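Local atomic coordinates of sulfide-quinone reductase (Aquifex aeolicus, PDB entry 3HYW), a protein that catalyses the oxidation of hydrogen sulfide with a quinone, using bound FAD and building a polysulfide chain on active-site cysteines that is eventually released, typically as cyclooctasulfur. Residues Gly51-Phe55 and Glu56-Val60; Leu165-His168 and Tyr169-Lys173; Gly192-Val196 and Gly197-Ala201; Met322-Ala325 and His326-Asn330. All blocks are in the same frame, centred on the assembly; numbering follows the deposited sequence.

Contacts 1 and 2 touch. W52 NE1 of contact 1 makes a probable hydrogen bond to E170 OE1 of contact 2 (3.0 Å), and W52 CH2 packs on Y169 CD2 at 3.6 Å, tying the loop after helix 45-50 to helix 158-173. Contact 3 lies about 9 Å from contact 2 between nearest atoms and holds F194, whose side chain is about 4 Å from the octathiocane. Contact 4 lies on the other side of the chain's centre from contact 2, with centres about 43 Å apart. M322 in contact 4 and R53 in contact 1 have side chains about 7 Å and 11 Å, respectively, from the bound decylubiquinone.

Contact 1: Gly51-Phe55 and Glu56-Val60; sequences GWRKF and EDISV
F55 CG turned opposite its backbone N (chi1 172°) and S59 OG set between its own N and carbonyl carbon (chi1 54°) bring the serine hydroxyl over one face of the phenyl ring. S59 OG comes 3.4 Å from F55 CE1, toward the rim, and S59 CB makes a CH-pi contact 4.0 Å from the F55 ring centroid. The hydroxyl also donates to the backbone, S59 OG lying 2.6 Å from F55 O, a short bond that fixes its rotation. I58 N reaches F55 O from the opposite face of the carbonyl plane at 3.1 Å, and two donors thus grip this oxygen. With D57 N bound to K54 O (3.0 Å), the chain forms a 3-10 turn between the Schellman motif at G51, which ends helix 45-50, and strand 59-61. The K54 and D57 side chains run side by side, and a water links D57 OD2 to K54 N. R53 crosses I58 at about a right angle, its CD 4.0 Å from I58 CG2. In the plane of its guanidinium, R53 NH2 donates to W52 O at 3.2 Å, while NH1 forms a salt bridge with E386 of helix 376-395.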
loop_
_atom_site.group_PDB
_atom_site.type_symbol
_atom_site.label_atom_id
_atom_site.label_comp_id
_atom_site.label_asym_id
_atom_site.label_seq_id
_atom_site.Cartn_x
_atom_site.Cartn_y
_atom_site.Cartn_z
ATOM N N GLY A 51 9.715 25.599 -19.729
ATOM C CA GLY A 51 9.661 26.257 -21.029
ATOM C C GLY A 51 8.279 26.153 -21.644
ATOM O O GLY A 51 8.106 26.359 -22.851
ATOM N N TRP A 52 7.292 25.832 -20.806
ATOM C CA TRP A 52 5.923 25.630 -21.262
ATOM C C TRP A 52 5.102 26.919 -21.167
ATOM O O TRP A 52 3.923 26.933 -21.518
ATOM C CB TRP A 52 5.246 24.501 -20.476
ATOM C CG TRP A 52 5.887 23.133 -20.636
ATOM C CD1 TRP A 52 6.866 22.773 -21.524
ATOM C CD2 TRP A 52 5.559 21.948 -19.904
ATOM N NE1 TRP A 52 7.182 21.444 -21.372
ATOM C CE2 TRP A 52 6.389 20.911 -20.389
ATOM C CE3 TRP A 52 4.647 21.662 -18.876
ATOM C CZ2 TRP A 52 6.335 19.608 -19.885
ATOM C CZ3 TRP A 52 4.591 20.365 -18.380
ATOM C CH2 TRP A 52 5.435 19.354 -18.884
ATOM N N ARG A 53 5.728 27.985 -20.670
ATOM C CA ARG A 53 5.110 29.306 -20.611
ATOM C C ARG A 53 6.118 30.370 -21.019
ATOM O O ARG A 53 7.323 30.179 -20.856
ATOM C CB ARG A 53 4.620 29.638 -19.191
ATOM C CG ARG A 53 3.551 28.726 -18.621
ATOM C CD ARG A 53 2.213 28.803 -19.356
ATOM N NE ARG A 53 1.194 28.110 -18.573
ATOM C CZ ARG A 53 0.938 26.804 -18.637
ATOM N NH1 ARG A 53 -0.002 26.282 -17.853
ATOM N NH2 ARG A 53 1.616 26.017 -19.471
ATOM N N LYS A 54 5.607 31.482 -21.542
ATOM C CA LYS A 54 6.376 32.715 -21.687
ATOM C C LYS A 54 6.064 33.586 -20.478
ATOM O O LYS A 54 4.924 33.594 -19.996
ATOM C CB LYS A 54 5.983 33.459 -22.965
ATOM C CG LYS A 54 6.371 32.779 -24.262
ATOM C CD LYS A 54 5.768 33.535 -25.455
ATOM C CE LYS A 54 6.163 32.912 -26.789
ATOM N NZ LYS A 54 5.654 31.515 -26.955
ATOM N N PHE A 55 7.061 34.328 -19.995
ATOM C CA PHE A 55 6.889 35.160 -18.798
ATOM C C PHE A 55 5.704 36.131 -18.908
ATOM O O PHE A 55 4.935 36.293 -17.961
ATOM C CB PHE A 55 8.176 35.923 -18.476
ATOM C CG PHE A 55 8.024 36.942 -17.378
ATOM C CD1 PHE A 55 7.875 38.298 -17.681
ATOM C CD2 PHE A 55 8.031 36.552 -16.045
ATOM C CE1 PHE A 55 7.738 39.244 -16.671
ATOM C CE2 PHE A 55 7.893 37.495 -15.020
ATOM C CZ PHE A 55 7.751 38.844 -15.336
ATOM N N GLU A 56 5.557 36.760 -20.066
ATOM C CA GLU A 56 4.513 37.771 -20.249
ATOM C C GLU A 56 3.099 37.177 -20.259
ATOM O O GLU A 56 2.112 37.895 -20.092
ATOM C CB GLU A 56 4.806 38.642 -21.476
ATOM C CG GLU A 56 6.140 39.401 -21.326
ATOM C CD GLU A 56 6.460 40.357 -22.465
ATOM O OE1 GLU A 56 5.762 40.347 -23.506
ATOM O OE2 GLU A 56 7.430 41.133 -22.312
ATOM N N ASP A 57 3.012 35.859 -20.409
ATOM C CA ASP A 57 1.726 35.163 -20.383
ATOM C C ASP A 57 1.233 34.789 -18.980
ATOM O O ASP A 57 0.071 34.408 -18.816
ATOM C CB ASP A 57 1.796 33.913 -21.256
ATOM C CG ASP A 57 1.843 34.236 -22.739
ATOM O OD1 ASP A 57 1.437 35.353 -23.143
ATOM O OD2 ASP A 57 2.277 33.358 -23.504
ATOM N N ILE A 58 2.118 34.886 -17.987
ATOM C CA ILE A 58 1.784 34.549 -16.597
ATOM C C ILE A 58 2.171 35.666 -15.626
ATOM O O ILE A 58 2.428 35.415 -14.448
ATOM C CB ILE A 58 2.440 33.208 -16.135
ATOM C CG1 ILE A 58 3.974 33.309 -16.184
ATOM C CG2 ILE A 58 1.938 32.057 -17.004
ATOM C CD1 ILE A 58 4.712 32.395 -15.224
ATOM N N SER A 59 2.210 36.894 -16.134
ATOM C CA SER A 59 2.527 38.066 -15.319
ATOM C C SER A 59 1.678 39.265 -15.746
ATOM O O SER A 59 1.179 39.306 -16.868
ATOM C CB SER A 59 4.017 38.410 -15.413
ATOM O OG SER A 59 4.426 38.549 -16.764
ATOM N N VAL A 60 1.526 40.227 -14.837
ATOM C CA VAL A 60 0.734 41.434 -15.070
ATOM C C VAL A 60 1.504 42.669 -14.573
ATOM O O VAL A 60 1.738 42.802 -13.369
ATOM C CB VAL A 60 -0.643 41.355 -14.340
ATOM C CG1 VAL A 60 -1.504 42.579 -14.656
ATOM C CG2 VAL A 60 -1.398 40.083 -14.725
HETATM O O HOH W 1 2.891 31.272 -22.299
#

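Contact 2: Leu165-His168 and Tyr169-Lys173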
loop_
_atom_site.group_PDB
_atom_site.type_symbol
_atom_site.label_atom_id
_atom_site.label_comp_id
_atom_site.label_asym_id
_atom_site.label_seq_id
_atom_site.Cartn_x
_atom_site.Cartn_y
_atom_site.Cartn_z
ATOM N N LEU A 165 7.454 15.321 -12.111
ATOM C CA LEU A 165 6.567 14.597 -13.014
ATOM C C LEU A 165 6.451 15.259 -14.387
ATOM O O LEU A 165 6.328 14.567 -15.409
ATOM C CB LEU A 165 5.206 14.351 -12.359
ATOM C CG LEU A 165 5.340 13.304 -11.249
ATOM C CD1 LEU A 165 4.189 13.344 -10.293
ATOM C CD2 LEU A 165 5.523 11.906 -11.833
ATOM N N MET A 166 6.536 16.591 -14.400
ATOM C CA MET A 166 6.594 17.382 -15.638
ATOM C C MET A 166 7.848 17.058 -16.440
ATOM O O MET A 166 7.792 16.930 -17.662
ATOM C CB MET A 166 6.573 18.884 -15.326
ATOM C CG MET A 166 5.245 19.403 -14.823
ATOM S SD MET A 166 5.280 21.185 -14.533
ATOM C CE MET A 166 3.584 21.440 -14.115
ATOM N N LEU A 167 8.975 16.952 -15.740
ATOM C CA LEU A 167 10.245 16.616 -16.364
ATOM C C LEU A 167 10.220 15.199 -16.940
ATOM O O LEU A 167 10.641 14.992 -18.071
ATOM C CB LEU A 167 11.405 16.798 -15.379
ATOM C CG LEU A 167 12.830 16.580 -15.911
ATOM C CD1 LEU A 167 13.105 17.443 -17.154
ATOM C CD2 LEU A 167 13.858 16.838 -14.823
ATOM N N HIS A 168 9.706 14.239 -16.171
ATOM C CA HIS A 168 9.466 12.880 -16.679
ATOM C C HIS A 168 8.658 12.898 -17.985
ATOM O O HIS A 168 9.012 12.222 -18.956
ATOM C CB HIS A 168 8.744 12.019 -15.628
ATOM C CG HIS A 168 8.161 10.757 -16.186
ATOM N ND1 HIS A 168 8.921 9.636 -16.442
ATOM C CD2 HIS A 168 6.895 10.446 -16.559
ATOM C CE1 HIS A 168 8.150 8.686 -16.940
ATOM N NE2 HIS A 168 6.916 9.152 -17.023
ATOM N N TYR A 169 7.567 13.663 -17.985
ATOM C CA TYR A 169 6.709 13.822 -19.152
ATOM C C TYR A 169 7.503 14.358 -20.346
ATOM O O TYR A 169 7.442 13.793 -21.439
ATOM C CB TYR A 169 5.520 14.741 -18.826
ATOM C CG TYR A 169 4.674 15.106 -20.029
ATOM C CD1 TYR A 169 3.652 14.265 -20.471
ATOM C CD2 TYR A 169 4.891 16.296 -20.723
ATOM C CE1 TYR A 169 2.873 14.597 -21.583
ATOM C CE2 TYR A 169 4.110 16.639 -21.835
ATOM C CZ TYR A 169 3.108 15.786 -22.251
ATOM O OH TYR A 169 2.342 16.122 -23.342
ATOM N N GLU A 170 8.257 15.432 -20.117
ATOM C CA GLU A 170 9.079 16.058 -21.156
ATOM C C GLU A 170 10.123 15.100 -21.729
ATOM O O GLU A 170 10.304 15.032 -22.946
ATOM C CB GLU A 170 9.755 17.322 -20.609
ATOM C CG GLU A 170 10.657 18.067 -21.601
ATOM C CD GLU A 170 9.893 18.755 -22.731
ATOM O OE1 GLU A 170 8.724 19.161 -22.527
ATOM O OE2 GLU A 170 10.478 18.898 -23.825
ATOM N N LEU A 171 10.800 14.363 -20.848
ATOM C CA LEU A 171 11.826 13.407 -21.264
ATOM C C LEU A 171 11.228 12.277 -22.100
ATOM O O LEU A 171 11.831 11.840 -23.079
ATOM C CB LEU A 171 12.590 12.858 -20.048
ATOM C CG LEU A 171 13.374 13.881 -19.207
ATOM C CD1 LEU A 171 13.786 13.311 -17.854
ATOM C CD2 LEU A 171 14.593 14.410 -19.961
ATOM N N LYS A 172 10.037 11.825 -21.714
ATOM C CA LYS A 172 9.303 10.810 -22.466
ATOM C C LYS A 172 8.828 11.354 -23.822
ATOM O O LYS A 172 8.766 10.617 -24.809
ATOM C CB LYS A 172 8.125 10.301 -21.636
ATOM C CG LYS A 172 7.684 8.882 -21.967
ATOM C CD LYS A 172 6.759 8.338 -20.883
ATOM C CE LYS A 172 5.949 7.166 -21.412
ATOM N NZ LYS A 172 5.166 6.485 -20.339
ATOM N N LYS A 173 8.504 12.646 -23.854
ATOM C CA LYS A 173 8.155 13.351 -25.091
ATOM C C LYS A 173 9.360 13.378 -26.041
ATOM O O LYS A 173 9.223 13.136 -27.243
ATOM C CB LYS A 173 7.671 14.774 -24.758
ATOM C CG LYS A 173 7.197 15.611 -25.937
ATOM C CD LYS A 173 6.637 16.957 -25.469
ATOM C CE LYS A 173 6.416 17.918 -26.638
ATOM N NZ LYS A 173 5.660 17.293 -27.772
HETATM O O HOH W 2 4.378 8.337 -17.874
#
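L167 and L171 form the close-packed side of this turn of helix 158-173, the helix of a beta-alpha-beta crossover joining the neighbouring parallel strands 146-150 and 182-185. L167 CG meets L171 CD1 at 3.9 Å, and L171 CG sits 3.2 Å from L167 O. The bond from L171 N to that same L167 O (2.9 Å) runs nearly along the C=O axis. Beyond the two leucines, Y140 of helix 126-141 packs against both. M166 and E170 turn to helix 45-50, and E170 is held by W52 and by a salt bridge to R174.

The side carrying H168 and K172 is looser and more polar. H168 CG stands opposite the backbone N (chi1 165°), which lays the imidazole alongside the extended lysine chain, pointing the same way. Direct contact is slight, K172 CD lying 3.9 Å from H168 NE2, and a sulfate ion and E368 of a neighbouring subunit lie next to the lysine. R177 bonds H168 ND1. At the other ring nitrogen a water lies in the imidazole plane, 2.8 Å from H168 NE2, and accepts a hydrogen bond from K172 NZ at 3.2 Å.

Contact 3: Gly192-Val196 and Gly197-Ala201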
loop_
_atom_site.group_PDB
_atom_site.type_symbol
_atom_site.label_atom_id
_atom_site.label_comp_id
_atom_site.label_asym_id
_atom_site.label_seq_id
_atom_site.Cartn_x
_atom_site.Cartn_y
_atom_site.Cartn_z
ATOM N N GLY A 192 4.114 12.461 -0.351
ATOM C CA GLY A 192 2.753 12.965 -0.264
ATOM C C GLY A 192 2.331 13.373 1.138
ATOM O O GLY A 192 1.132 13.410 1.440
ATOM N N HIS A 193 3.316 13.657 1.995
ATOM C CA HIS A 193 3.084 14.289 3.296
ATOM C C HIS A 193 2.734 15.767 3.123
ATOM O O HIS A 193 1.806 16.266 3.767
ATOM C CB HIS A 193 4.318 14.134 4.195
ATOM C CG HIS A 193 4.169 14.747 5.552
ATOM N ND1 HIS A 193 4.416 16.081 5.800
ATOM C CD2 HIS A 193 3.837 14.200 6.745
ATOM C CE1 HIS A 193 4.226 16.333 7.081
ATOM N NE2 HIS A 193 3.871 15.210 7.677
ATOM N N PHE A 194 3.502 16.461 2.275
ATOM C CA PHE A 194 3.239 17.857 1.875
ATOM C C PHE A 194 3.354 18.904 2.995
ATOM O O PHE A 194 2.967 20.054 2.804
ATOM C CB PHE A 194 1.866 18.009 1.201
ATOM C CG PHE A 194 1.655 17.133 -0.011
ATOM C CD1 PHE A 194 2.633 17.021 -1.003
ATOM C CD2 PHE A 194 0.448 16.452 -0.178
ATOM C CE1 PHE A 194 2.423 16.212 -2.133
ATOM C CE2 PHE A 194 0.219 15.648 -1.307
ATOM C CZ PHE A 194 1.212 15.529 -2.288
ATOM N N GLY A 195 3.877 18.516 4.152
ATOM C CA GLY A 195 3.874 19.408 5.316
ATOM C C GLY A 195 2.495 19.527 5.964
ATOM O O GLY A 195 2.248 20.443 6.749
ATOM N N VAL A 196 1.591 18.607 5.632
ATOM C CA VAL A 196 0.230 18.623 6.191
ATOM C C VAL A 196 -0.220 17.281 6.779
ATOM O O VAL A 196 -1.400 17.113 7.127
ATOM C CB VAL A 196 -0.827 19.118 5.143
ATOM C CG1 VAL A 196 -0.487 20.505 4.633
ATOM C CG2 VAL A 196 -0.943 18.141 3.985
ATOM N N GLY A 197 0.712 16.330 6.886
ATOM C CA GLY A 197 0.402 14.977 7.359
ATOM C C GLY A 197 -0.425 14.182 6.364
ATOM O O GLY A 197 -1.215 13.316 6.742
ATOM N N GLY A 198 -0.242 14.475 5.081
ATOM C CA GLY A 198 -0.974 13.785 4.025
ATOM C C GLY A 198 -2.367 14.348 3.804
ATOM O O GLY A 198 -2.932 15.024 4.676
ATOM N N ILE A 199 -2.910 14.075 2.619
ATOM C CA ILE A 199 -4.280 14.433 2.279
ATOM C C ILE A 199 -4.934 13.166 1.772
ATOM O O ILE A 199 -4.633 12.702 0.672
ATOM C CB ILE A 199 -4.345 15.567 1.216
ATOM C CG1 ILE A 199 -3.732 16.862 1.778
ATOM C CG2 ILE A 199 -5.790 15.824 0.800
ATOM C CD1 ILE A 199 -3.261 17.849 0.713
ATOM N N GLY A 200 -5.819 12.600 2.586
ATOM C CA GLY A 200 -6.395 11.283 2.301
ATOM C C GLY A 200 -5.273 10.298 2.045
ATOM O O GLY A 200 -4.267 10.301 2.754
ATOM N N ALA A 201 -5.425 9.486 1.006
ATOM C CA ALA A 201 -4.397 8.524 0.619
ATOM C C ALA A 201 -3.360 9.107 -0.359
ATOM O O ALA A 201 -2.988 8.453 -1.333
ATOM C CB ALA A 201 -5.053 7.262 0.042
#
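G197 passes over one face of the H193 imidazole, its CA 3.8 Å from the H193 ring centroid in a CH-pi contact. A main-chain bond closes the same loop, G198 N donating to H193 O at 3.0 Å in the carbonyl plane and on a lone pair. H193 O also accepts from V196 N, the closing bond of a type I' beta turn from H193 to V196, so one oxygen organises both the turn and the bend after it. G198 CA adds a CA-H...O contact to G192 O at 3.4 Å.

On another side of the loop I199 is the apolar centre. V196 CG2 meets I199 CG1 at 3.8 Å, and the I199 CD1 end reaches F194 CD2 at 4.1 Å, the ring and the isoleucine crossing at about a right angle. F194 CG lies beside its backbone N (chi1 -57°), which brings one face of the ring over G192 CA.

Further out, Y161 and F358 set their rings edge-to-face with F194, which lines the octathiocane pocket. R367 bonds both V196 O and G198 O, and S202 OG bonds G192 O and I199 N.

The H193 ring itself is held at two points, G195 N donating to H193 ND1 (3.0 Å) and NE2 bonding E302. An accepting ND1 is consistent with a proton on NE2, directed to the glutamate carboxylate.

Contact 4: Met322-Ala325 and His326-Asn330; sequences MAVA and HNIVN
V324 and I328 meet one turn apart in a local contact within helix 314-332, the helix that begins at the FAD-binding residue G314 and packs beside helix 12-24. Four i-to-i+4 backbone bonds carry the turn, among them H326 N to M322 O at 3.1 Å and V329 N to A325 O at 3.0 Å.

Side chains add to this along the buried face. V324 has CG1 opposite its backbone N (chi1 162°), which sends that methyl forward along the helix until V324 CG1 meets I328 CD1 at 3.8 Å. I328 CG1 meanwhile folds back to 3.3 Å from V324 O, a carbonyl already bonded to I328 N. V329 makes a similar approach, its CG2 3.3 Å from A325 O. Next to these, the small A325 faces N20 and L21 of helix 12-24, with L21 also touching I328, while F290 of strand 289-291 packs on both V324 and I328.

On the partly exposed flank H326 turns the edge of its ring to the preceding turn, CD2 lying 3.1 Å from M322 O, near the ring plane. Y339 of strand 339-341 meets the same imidazole with its plane inclined by about 55°.

The glycine-rich segment G9-G13, which binds FAD, leads into helix 12-24, and this pairing of helices beside a parallel sheet belongs to the Rossmann-type dinucleotide-binding fold of the pyridine nucleotide-disulphide oxidoreductases.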
loop_
_atom_site.group_PDB
_atom_site.type_symbol
_atom_site.label_atom_id
_atom_site.label_comp_id
_atom_site.label_asym_id
_atom_site.label_seq_id
_atom_site.Cartn_x
_atom_site.Cartn_y
_atom_site.Cartn_z
ATOM N N MET A 322 -9.478 37.789 2.341
ATOM C CA MET A 322 -10.890 38.137 2.583
ATOM C C MET A 322 -11.121 38.497 4.046
ATOM O O MET A 322 -11.770 39.501 4.353
ATOM C CB MET A 322 -11.838 36.987 2.224
ATOM C CG MET A 322 -11.902 36.596 0.772
ATOM S SD MET A 322 -13.004 35.171 0.584
ATOM C CE MET A 322 -12.157 34.286 -0.733
ATOM N N ALA A 323 -10.600 37.659 4.941
ATOM C CA ALA A 323 -10.729 37.880 6.383
ATOM C C ALA A 323 -10.079 39.195 6.812
ATOM O O ALA A 323 -10.681 39.972 7.553
ATOM C CB ALA A 323 -10.142 36.709 7.162
ATOM N N VAL A 324 -8.863 39.449 6.329
ATOM C CA VAL A 324 -8.117 40.655 6.708
ATOM C C VAL A 324 -8.808 41.932 6.221
ATOM O O VAL A 324 -8.905 42.914 6.964
ATOM C CB VAL A 324 -6.652 40.593 6.219
ATOM C CG1 VAL A 324 -6.006 41.990 6.211
ATOM C CG2 VAL A 324 -5.851 39.624 7.092
ATOM N N ALA A 325 -9.277 41.911 4.975
ATOM C CA ALA A 325 -10.037 43.025 4.410
ATOM C C ALA A 325 -11.307 43.337 5.208
ATOM O O ALA A 325 -11.577 44.500 5.499
ATOM C CB ALA A 325 -10.358 42.770 2.942
ATOM N N HIS A 326 -12.063 42.310 5.588
ATOM C CA HIS A 326 -13.260 42.500 6.421
ATOM C C HIS A 326 -12.918 43.024 7.807
ATOM O O HIS A 326 -13.611 43.902 8.329
ATOM C CB HIS A 326 -14.074 41.212 6.530
ATOM C CG HIS A 326 -14.954 40.959 5.346
ATOM N ND1 HIS A 326 -16.167 41.591 5.174
ATOM C CD2 HIS A 326 -14.790 40.157 4.268
ATOM C CE1 HIS A 326 -16.716 41.183 4.043
ATOM N NE2 HIS A 326 -15.900 40.314 3.474
ATOM N N ASN A 327 -11.844 42.486 8.386
ATOM C CA ASN A 327 -11.365 42.906 9.694
ATOM C C ASN A 327 -10.962 44.378 9.735
ATOM O O ASN A 327 -11.277 45.087 10.695
ATOM C CB ASN A 327 -10.200 42.014 10.145
ATOM C CG ASN A 327 -10.649 40.616 10.547
ATOM O OD1 ASN A 327 -9.836 39.687 10.630
ATOM N ND2 ASN A 327 -11.937 40.455 10.790
ATOM N N ILE A 328 -10.263 44.829 8.691
ATOM C CA ILE A 328 -9.857 46.236 8.557
ATOM C C ILE A 328 -11.059 47.166 8.379
ATOM O O ILE A 328 -11.177 48.200 9.056
ATOM C CB ILE A 328 -8.850 46.423 7.385
ATOM C CG1 ILE A 328 -7.489 45.827 7.762
ATOM C CG2 ILE A 328 -8.689 47.910 7.031
ATOM C CD1 ILE A 328 -6.497 45.718 6.601
ATOM N N VAL A 329 -11.944 46.788 7.464
ATOM C CA VAL A 329 -13.152 47.543 7.166
ATOM C C VAL A 329 -14.048 47.661 8.410
ATOM O O VAL A 329 -14.531 48.751 8.730
ATOM C CB VAL A 329 -13.893 46.910 5.951
ATOM C CG1 VAL A 329 -15.343 47.338 5.886
ATOM C CG2 VAL A 329 -13.161 47.263 4.663
ATOM N N ASN A 330 -14.232 46.549 9.121
ATOM C CA ASN A 330 -15.036 46.532 10.339
ATOM C C ASN A 330 -14.438 47.346 11.483
ATOM O O ASN A 330 -15.175 47.909 12.295
ATOM C CB ASN A 330 -15.309 45.101 10.792
ATOM C CG ASN A 330 -16.367 44.424 9.956
ATOM O OD1 ASN A 330 -16.905 45.016 9.017
ATOM N ND2 ASN A 330 -16.673 43.174 10.287
#